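Local coordinates for protein signal recognition particle subunit SRP68 (Chaetomium thermophilum, PDB 4P3G) that binds the SRP RNA through the all-helical domain described here, within a particle that probably directs nascent secretory and membrane proteins to the endoplasmic reticulum, at residues I109-E114 with A152-K157; L140-Y145 with I173-L177; Y167-R171 with I194-M198. All blocks are in the same frame, centred on the assembly; numbering follows the deposited sequence.

Contact 1: I109-E114 with A152-K157; sequences IVSRLE and AALFEK
Lys157 NZ reaches Glu114 OE2 at 3.2 Å, a salt-bridging hydrogen bond that meets the oxygen nearly head-on, in line with its C-O bond. The two side chains cross at about a right angle. Lys157 has CG anti to its backbone N (chi1 -160°) and stays extended beyond it, which carries NZ across to the carboxylate. Replacing Glu114 by an alanine would remove that carboxylate and is likely to leave the Lys157 ammonium without its mate across the contact.

Beside the bridge the contact is mostly apolar. Leu113 CB rests on Ala153 CB at 3.6 Å, while Leu113 CD1 touches Glu156 CG at 3.5 Å. Val110 sends CG2 against the backbone at Lys157 N, 3.7 Å away. Glu156 thus gives its CG to Leu113, while its OE2 forms a salt bridge with Lys91 of helix 71-93.

The small Ala153 is consistent with the 8.5 Å separation of the segment axes, which run at 163° to each other. This is the packing of an antiparallel helix hairpin, here joining helices 103-128 and 136-156 in the TPR-like RNA-binding domain of SRP68.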
loop_
_atom_site.group_PDB
_atom_site.type_symbol
_atom_site.label_atom_id
_atom_site.label_comp_id
_atom_site.label_asym_id
_atom_site.label_seq_id
_atom_site.Cartn_x
_atom_site.Cartn_y
_atom_site.Cartn_z
ATOM N N ILE A 109 -5.344 32.556 5.985
ATOM C CA ILE A 109 -4.296 31.726 5.411
ATOM C C ILE A 109 -4.830 30.925 4.229
ATOM O O ILE A 109 -4.206 30.852 3.186
ATOM C CB ILE A 109 -3.728 30.780 6.465
ATOM C CG1 ILE A 109 -2.893 31.597 7.447
ATOM C CG2 ILE A 109 -2.862 29.741 5.818
ATOM C CD1 ILE A 109 -2.279 30.783 8.531
ATOM N N VAL A 110 -6.005 30.345 4.395
ATOM C CA VAL A 110 -6.613 29.584 3.328
ATOM C C VAL A 110 -6.977 30.484 2.148
ATOM O O VAL A 110 -6.727 30.103 1.006
ATOM C CB VAL A 110 -7.826 28.813 3.835
ATOM C CG1 VAL A 110 -8.644 28.295 2.672
ATOM C CG2 VAL A 110 -7.360 27.654 4.719
ATOM N N SER A 111 -7.506 31.684 2.428
ATOM C CA SER A 111 -7.843 32.695 1.396
ATOM C C SER A 111 -6.698 33.015 0.464
ATOM O O SER A 111 -6.897 33.213 -0.731
ATOM C CB SER A 111 -8.257 34.013 2.025
ATOM O OG SER A 111 -9.483 33.917 2.686
ATOM N N ARG A 112 -5.509 33.113 1.045
ATOM C CA ARG A 112 -4.303 33.459 0.329
ATOM C C ARG A 112 -3.955 32.361 -0.618
ATOM O O ARG A 112 -3.773 32.582 -1.815
ATOM C CB ARG A 112 -3.130 33.696 1.289
ATOM C CG ARG A 112 -2.867 35.147 1.682
ATOM C CD ARG A 112 -4.151 35.937 1.822
ATOM N NE ARG A 112 -4.451 36.698 0.611
ATOM C CZ ARG A 112 -5.652 37.187 0.328
ATOM N NH1 ARG A 112 -6.669 36.985 1.169
ATOM N NH2 ARG A 112 -5.837 37.867 -0.798
ATOM N N LEU A 113 -3.880 31.159 -0.070
ATOM C CA LEU A 113 -3.577 29.979 -0.859
ATOM C C LEU A 113 -4.600 29.724 -1.960
ATOM O O LEU A 113 -4.235 29.380 -3.077
ATOM C CB LEU A 113 -3.498 28.782 0.061
ATOM C CG LEU A 113 -2.322 28.779 1.019
ATOM C CD1 LEU A 113 -2.495 27.575 1.897
ATOM C CD2 LEU A 113 -1.035 28.686 0.249
ATOM N N GLU A 114 -5.880 29.897 -1.644
ATOM C CA GLU A 114 -6.916 29.649 -2.635
ATOM C C GLU A 114 -6.781 30.681 -3.763
ATOM O O GLU A 114 -7.011 30.379 -4.934
ATOM C CB GLU A 114 -8.315 29.680 -2.003
ATOM C CG GLU A 114 -8.595 28.585 -0.982
ATOM C CD GLU A 114 -10.033 28.639 -0.424
ATOM O OE1 GLU A 114 -10.677 29.707 -0.498
ATOM O OE2 GLU A 114 -10.522 27.621 0.125
ATOM N N ALA A 152 -1.953 22.662 -1.338
ATOM C CA ALA A 152 -1.605 23.403 -0.133
ATOM C C ALA A 152 -2.841 24.058 0.472
ATOM O O ALA A 152 -3.048 24.052 1.687
ATOM C CB ALA A 152 -0.570 24.448 -0.451
ATOM N N ALA A 153 -3.672 24.627 -0.386
ATOM C CA ALA A 153 -4.841 25.312 0.107
ATOM C C ALA A 153 -5.774 24.354 0.853
ATOM O O ALA A 153 -6.148 24.636 1.987
ATOM C CB ALA A 153 -5.557 26.013 -1.032
ATOM N N LEU A 154 -6.110 23.211 0.250
ATOM C CA LEU A 154 -7.050 22.270 0.879
ATOM C C LEU A 154 -6.434 21.586 2.102
ATOM O O LEU A 154 -7.124 21.260 3.077
ATOM C CB LEU A 154 -7.525 21.233 -0.122
ATOM C CG LEU A 154 -8.345 21.756 -1.301
ATOM C CD1 LEU A 154 -8.296 20.741 -2.444
ATOM C CD2 LEU A 154 -9.780 22.075 -0.875
ATOM N N PHE A 155 -5.128 21.389 2.055
ATOM C CA PHE A 155 -4.416 20.851 3.206
ATOM C C PHE A 155 -4.549 21.791 4.437
ATOM O O PHE A 155 -4.746 21.321 5.563
ATOM C CB PHE A 155 -2.958 20.657 2.828
ATOM C CG PHE A 155 -2.120 20.071 3.902
ATOM C CD1 PHE A 155 -1.549 20.899 4.875
ATOM C CD2 PHE A 155 -1.838 18.708 3.924
ATOM C CE1 PHE A 155 -0.745 20.371 5.888
ATOM C CE2 PHE A 155 -1.024 18.158 4.927
ATOM C CZ PHE A 155 -0.480 18.992 5.913
ATOM N N GLU A 156 -4.441 23.107 4.222
ATOM C CA GLU A 156 -4.581 24.080 5.301
ATOM C C GLU A 156 -6.028 24.178 5.810
ATOM O O GLU A 156 -6.279 24.448 6.991
ATOM C CB GLU A 156 -4.095 25.443 4.838
ATOM C CG GLU A 156 -2.582 25.533 4.716
ATOM C CD GLU A 156 -1.856 25.202 6.000
ATOM O OE1 GLU A 156 -2.275 25.728 7.056
ATOM O OE2 GLU A 156 -0.872 24.421 5.949
ATOM N N LYS A 157 -6.972 23.964 4.905
ATOM C CA LYS A 157 -8.389 23.965 5.228
ATOM C C LYS A 157 -8.753 22.670 5.949
ATOM O O LYS A 157 -9.878 22.501 6.425
ATOM C CB LYS A 157 -9.195 24.079 3.943
ATOM C CG LYS A 157 -10.625 24.559 4.083
ATOM C CD LYS A 157 -11.169 24.904 2.688
ATOM C CE LYS A 157 -12.533 25.553 2.733
ATOM N NZ LYS A 157 -12.934 25.921 1.346
#

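Contact 2: L140-Y145 with I173-L177; sequences LDARAY and IYTAL
Ala144 sits with its CB over one face of the Tyr174 ring, 3.5 Å from the centroid and close to the ring normal, a CH-pi contact displaced slightly toward the rim. It joins two consecutive helices, 136-156 and 160-181, as the two arms of an antiparallel helix hairpin; the local axes are 9.9 Å apart and splay to 135°.

The conformation of Tyr174 accounts for this CH-pi contact. Its CG lies anti to the carbonyl carbon (chi1 -83°), and this turns a CB that does not itself aim at helix 136-156 into a ring that leans across to it. Ile173 solves the same crossing differently: its CB points toward the partner helix, and with CG2 on the side opposite its own backbone N, that branch meets Ala144 CB at 3.8 Å and Leu140 O at 3.6 Å. The Ala144 methyl therefore touches both neighbours, the flat ring of Tyr174 and the branched Ile173.

Asp141 and Leu177 cross at about a right angle, with Leu177 CD1 packed 3.9 Å from Asp141 CA. The Asp141 carboxylate is turned 73° against the Tyr174 ring plane, and its OD1 is hydrogen-bonded to Thr11 OG1, so the polar end of this buried side chain serves helix 10-21. Tyr145 leads its ring away from the contact, where its hydroxyl bonds Glu81. A second copy of the protein adds to the packing: its Ser180 lies against Leu140 and its Pro136 against Leu177.

At the tip of Tyr174, OH comes within 3.3 Å of Tyr145 N, but the angle is poor for a hydrogen bond, and that N-H is instead bonded within its own helix to Asp141 O.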
loop_
_atom_site.group_PDB
_atom_site.type_symbol
_atom_site.label_atom_id
_atom_site.label_comp_id
_atom_site.label_asym_id
_atom_site.label_seq_id
_atom_site.Cartn_x
_atom_site.Cartn_y
_atom_site.Cartn_z
ATOM N N LEU A 140 2.339 20.790 -18.887
ATOM C CA LEU A 140 2.288 19.831 -17.785
ATOM C C LEU A 140 2.837 20.473 -16.518
ATOM O O LEU A 140 2.259 20.358 -15.438
ATOM C CB LEU A 140 3.104 18.586 -18.121
ATOM C CG LEU A 140 2.608 17.616 -19.200
ATOM C CD1 LEU A 140 3.692 16.600 -19.510
ATOM C CD2 LEU A 140 1.303 16.914 -18.816
ATOM N N ASP A 141 3.971 21.143 -16.666
ATOM C CA ASP A 141 4.635 21.798 -15.559
ATOM C C ASP A 141 3.718 22.802 -14.869
ATOM O O ASP A 141 3.532 22.767 -13.669
ATOM C CB ASP A 141 5.875 22.515 -16.087
ATOM C CG ASP A 141 6.765 23.046 -14.978
ATOM O OD1 ASP A 141 6.509 22.702 -13.812
ATOM O OD2 ASP A 141 7.707 23.821 -15.271
ATOM N N ALA A 142 3.105 23.668 -15.655
ATOM C CA ALA A 142 2.183 24.652 -15.141
ATOM C C ALA A 142 1.091 23.978 -14.353
ATOM O O ALA A 142 0.737 24.398 -13.239
ATOM C CB ALA A 142 1.581 25.455 -16.282
ATOM N N ARG A 143 0.564 22.914 -14.930
ATOM C CA ARG A 143 -0.523 22.241 -14.279
ATOM C C ARG A 143 -0.137 21.576 -12.950
ATOM O O ARG A 143 -0.914 21.642 -11.989
ATOM C CB ARG A 143 -1.140 21.210 -15.152
ATOM C CG ARG A 143 -2.298 20.728 -14.414
ATOM C CD ARG A 143 -2.948 19.994 -15.390
ATOM N NE ARG A 143 -4.243 19.453 -15.055
ATOM C CZ ARG A 143 -4.827 18.719 -15.994
ATOM N NH1 ARG A 143 -4.164 18.540 -17.143
ATOM N NH2 ARG A 143 -5.998 18.160 -15.829
ATOM N N ALA A 144 1.054 20.973 -12.887
ATOM C CA ALA A 144 1.564 20.423 -11.630
ATOM C C ALA A 144 1.617 21.546 -10.577
ATOM O O ALA A 144 1.070 21.407 -9.471
ATOM C CB ALA A 144 2.954 19.786 -11.821
ATOM N N TYR A 145 2.208 22.675 -10.958
ATOM C CA TYR A 145 2.317 23.816 -10.058
ATOM C C TYR A 145 0.937 24.257 -9.568
ATOM O O TYR A 145 0.758 24.588 -8.388
ATOM C CB TYR A 145 3.010 24.985 -10.746
ATOM C CG TYR A 145 3.106 26.236 -9.900
ATOM C CD1 TYR A 145 3.825 26.252 -8.702
ATOM C CD2 TYR A 145 2.454 27.397 -10.289
ATOM C CE1 TYR A 145 3.901 27.400 -7.936
ATOM C CE2 TYR A 145 2.522 28.542 -9.533
ATOM C CZ TYR A 145 3.243 28.546 -8.360
ATOM O OH TYR A 145 3.297 29.706 -7.622
ATOM N N ILE A 173 2.646 13.975 -12.254
ATOM C CA ILE A 173 3.292 14.795 -13.260
ATOM C C ILE A 173 4.735 15.102 -12.881
ATOM O O ILE A 173 5.642 14.947 -13.703
ATOM C CB ILE A 173 2.518 16.091 -13.466
ATOM C CG1 ILE A 173 1.106 15.764 -13.975
ATOM C CG2 ILE A 173 3.251 17.035 -14.433
ATOM C CD1 ILE A 173 0.308 16.975 -14.373
ATOM N N TYR A 174 4.965 15.501 -11.630
ATOM C CA TYR A 174 6.327 15.827 -11.199
ATOM C C TYR A 174 7.266 14.634 -11.224
ATOM O O TYR A 174 8.434 14.750 -11.598
ATOM C CB TYR A 174 6.331 16.443 -9.827
ATOM C CG TYR A 174 6.044 17.914 -9.798
ATOM C CD1 TYR A 174 6.608 18.791 -10.728
ATOM C CD2 TYR A 174 5.186 18.422 -8.845
ATOM C CE1 TYR A 174 6.330 20.130 -10.668
ATOM C CE2 TYR A 174 4.907 19.730 -8.780
ATOM C CZ TYR A 174 5.475 20.593 -9.680
ATOM O OH TYR A 174 5.125 21.916 -9.556
ATOM N N THR A 175 6.742 13.474 -10.864
ATOM C CA THR A 175 7.562 12.283 -10.891
ATOM C C THR A 175 8.049 12.036 -12.296
ATOM O O THR A 175 9.183 11.600 -12.507
ATOM C CB THR A 175 6.806 11.070 -10.366
ATOM O OG1 THR A 175 6.596 11.229 -8.954
ATOM C CG2 THR A 175 7.603 9.839 -10.603
ATOM N N ALA A 176 7.198 12.357 -13.264
ATOM C CA ALA A 176 7.601 12.211 -14.645
ATOM C C ALA A 176 8.648 13.258 -15.029
ATOM O O ALA A 176 9.696 12.903 -15.589
ATOM C CB ALA A 176 6.387 12.293 -15.560
ATOM N N LEU A 177 8.389 14.522 -14.660
ATOM C CA LEU A 177 9.281 15.649 -14.987
ATOM C C LEU A 177 10.627 15.527 -14.294
ATOM O O LEU A 177 11.648 15.995 -14.801
ATOM C CB LEU A 177 8.652 16.990 -14.591
ATOM C CG LEU A 177 7.455 17.487 -15.399
ATOM C CD1 LEU A 177 6.838 18.714 -14.778
ATOM C CD2 LEU A 177 7.864 17.782 -16.818
#

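Contact 3: Y167-R171 with I194-M198; sequences YAICR and IDPSM
Arg171 and Asp195 carry the polar side of this contact, and the arginine can be traced outward atom by atom. Its CB packs on Ile194 CG2 at 3.7 Å. CG lies anti to the backbone N (chi1 173°) and the chain runs extended as far as NE, bringing CD to 3.6 Å from SE of Met198, a selenomethionine in this crystal. NE then donates to Asp195 OD1 at 2.6 Å, with an N-H...O angle of 148°; it approaches from the syn side of the carboxylate, somewhat out of that group's plane. At the tip, NH2 makes a weak second bond to Asp195 OD2, 3.5 Å away. The guanidinium and carboxylate planes are 49° apart, so the two bonds do not form a flat paired fork.

The segments belong to helices 160-181 and 186-205, successive arms of an antiparallel helix hairpin in the TPR-like domain. The second arm is kinked at Pro196, whose ring nitrogen has no hydrogen to give the preceding turn.

Away from the salt bridge, Tyr167 and Met198 slide past each other in opposite directions, Tyr167 CB meeting Met198 CG at 3.6 Å. Further along, Ser197 CB lies 4.2 Å from the Tyr167 ring centroid, an off-centre CH-pi contact; Ser197 OG turns back to Thr193 O of its own helix. Cys170 SG packs against Ile194 CD1 at 3.5 Å, and Ile213 of a third copy of the protein touches Ala168, Arg171 and Met198.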
loop_
_atom_site.group_PDB
_atom_site.type_symbol
_atom_site.label_atom_id
_atom_site.label_comp_id
_atom_site.label_asym_id
_atom_site.label_seq_id
_atom_site.Cartn_x
_atom_site.Cartn_y
_atom_site.Cartn_z
ATOM N N TYR A 167 -2.827 16.769 -4.854
ATOM C CA TYR A 167 -1.448 16.343 -4.697
ATOM C C TYR A 167 -1.124 15.123 -5.550
ATOM O O TYR A 167 0.017 14.957 -6.015
ATOM C CB TYR A 167 -1.169 16.055 -3.223
ATOM C CG TYR A 167 -0.795 17.256 -2.401
ATOM C CD1 TYR A 167 0.176 18.144 -2.835
ATOM C CD2 TYR A 167 -1.433 17.517 -1.200
ATOM C CE1 TYR A 167 0.533 19.239 -2.084
ATOM C CE2 TYR A 167 -1.090 18.627 -0.430
ATOM C CZ TYR A 167 -0.104 19.485 -0.877
ATOM O OH TYR A 167 0.236 20.596 -0.119
ATOM N N ALA A 168 -2.125 14.270 -5.759
ATOM C CA ALA A 168 -1.923 13.102 -6.593
ATOM C C ALA A 168 -1.621 13.569 -8.007
ATOM O O ALA A 168 -0.659 13.087 -8.618
ATOM C CB ALA A 168 -3.137 12.192 -6.567
ATOM N N ILE A 169 -2.396 14.540 -8.507
ATOM C CA ILE A 169 -2.142 15.037 -9.852
ATOM C C ILE A 169 -0.696 15.561 -9.944
ATOM O O ILE A 169 0.056 15.145 -10.820
ATOM C CB ILE A 169 -3.071 16.185 -10.277
ATOM C CG1 ILE A 169 -4.551 15.823 -10.204
ATOM C CG2 ILE A 169 -2.649 16.737 -11.621
ATOM C CD1 ILE A 169 -4.898 14.716 -11.032
ATOM N N CYS A 170 -0.279 16.451 -9.042
ATOM C CA CYS A 170 1.047 17.035 -9.240
ATOM C C CYS A 170 2.198 16.064 -8.994
ATOM O O CYS A 170 3.237 16.135 -9.659
ATOM C CB CYS A 170 1.276 18.330 -8.442
ATOM S SG CYS A 170 1.569 18.190 -6.705
ATOM N N ARG A 171 2.015 15.152 -8.057
ATOM C CA ARG A 171 3.039 14.164 -7.819
ATOM C C ARG A 171 3.275 13.283 -9.046
ATOM O O ARG A 171 4.425 12.976 -9.407
ATOM C CB ARG A 171 2.660 13.269 -6.652
ATOM C CG ARG A 171 3.637 12.127 -6.488
ATOM C CD ARG A 171 3.420 11.482 -5.189
ATOM N NE ARG A 171 4.634 10.862 -4.706
ATOM C CZ ARG A 171 4.912 9.576 -4.854
ATOM N NH1 ARG A 171 4.067 8.793 -5.509
ATOM N NH2 ARG A 171 6.035 9.089 -4.362
ATOM N N ILE A 194 5.701 17.441 -1.423
ATOM C CA ILE A 194 4.587 16.665 -1.894
ATOM C C ILE A 194 4.428 15.364 -1.102
ATOM O O ILE A 194 3.354 15.081 -0.552
ATOM C CB ILE A 194 4.716 16.379 -3.386
ATOM C CG1 ILE A 194 4.873 17.707 -4.122
ATOM C CG2 ILE A 194 3.510 15.600 -3.876
ATOM C CD1 ILE A 194 4.863 17.575 -5.604
ATOM N N ASP A 195 5.493 14.580 -1.026
ATOM C CA ASP A 195 5.395 13.307 -0.317
ATOM C C ASP A 195 4.982 13.472 1.159
ATOM O O ASP A 195 4.028 12.821 1.605
ATOM C CB ASP A 195 6.673 12.485 -0.514
ATOM C CG ASP A 195 6.764 11.882 -1.919
ATOM O OD1 ASP A 195 5.860 12.137 -2.733
ATOM O OD2 ASP A 195 7.765 11.212 -2.244
ATOM N N PRO A 196 5.658 14.361 1.917
ATOM C CA PRO A 196 5.285 14.491 3.330
ATOM C C PRO A 196 3.862 14.982 3.546
ATOM O O PRO A 196 3.228 14.584 4.530
ATOM C CB PRO A 196 6.280 15.505 3.858
ATOM C CG PRO A 196 7.429 15.440 2.923
ATOM C CD PRO A 196 6.877 15.128 1.601
ATOM N N SER A 197 3.369 15.834 2.656
ATOM C CA SER A 197 2.013 16.371 2.795
ATOM C C SER A 197 1.015 15.267 2.564
ATOM O O SER A 197 -0.003 15.160 3.243
ATOM C CB SER A 197 1.755 17.486 1.789
ATOM O OG SER A 197 2.708 18.498 1.950
HETATM N N MSE A 198 1.303 14.459 1.559
HETATM C CA MSE A 198 0.396 13.401 1.208
HETATM C C MSE A 198 0.347 12.373 2.327
HETATM O O MSE A 198 -0.737 11.930 2.710
HETATM C CB MSE A 198 0.837 12.754 -0.084
HETATM C CG MSE A 198 0.690 13.664 -1.293
HETATM SE SE MSE A 198 0.827 12.622 -2.937
HETATM C CE MSE A 198 -1.032 11.999 -2.973
#

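The three contacts join four successive helices, each to the next: contact 1 pairs 103-128 with 136-156, contact 2 pairs 136-156 with 160-181, and contact 3 pairs 160-181 with 186-205. Contacts 1 and 2 lie on opposite sides of the chain's centre, 20 Å apart between centres, at different levels of the helix they share. The centre of contact 3 is about 15 Å from that of contact 1 and about 11 Å from that of contact 2, yet its atoms touch both, through Phe155 on Ser197 and Tyr174 on Ile194. Along the chain contact 1 closes before contact 3 opens, while contact 2 interleaves with both. Up-and-down packing thus links these helices into an antiparallel array within the RNA-binding domain.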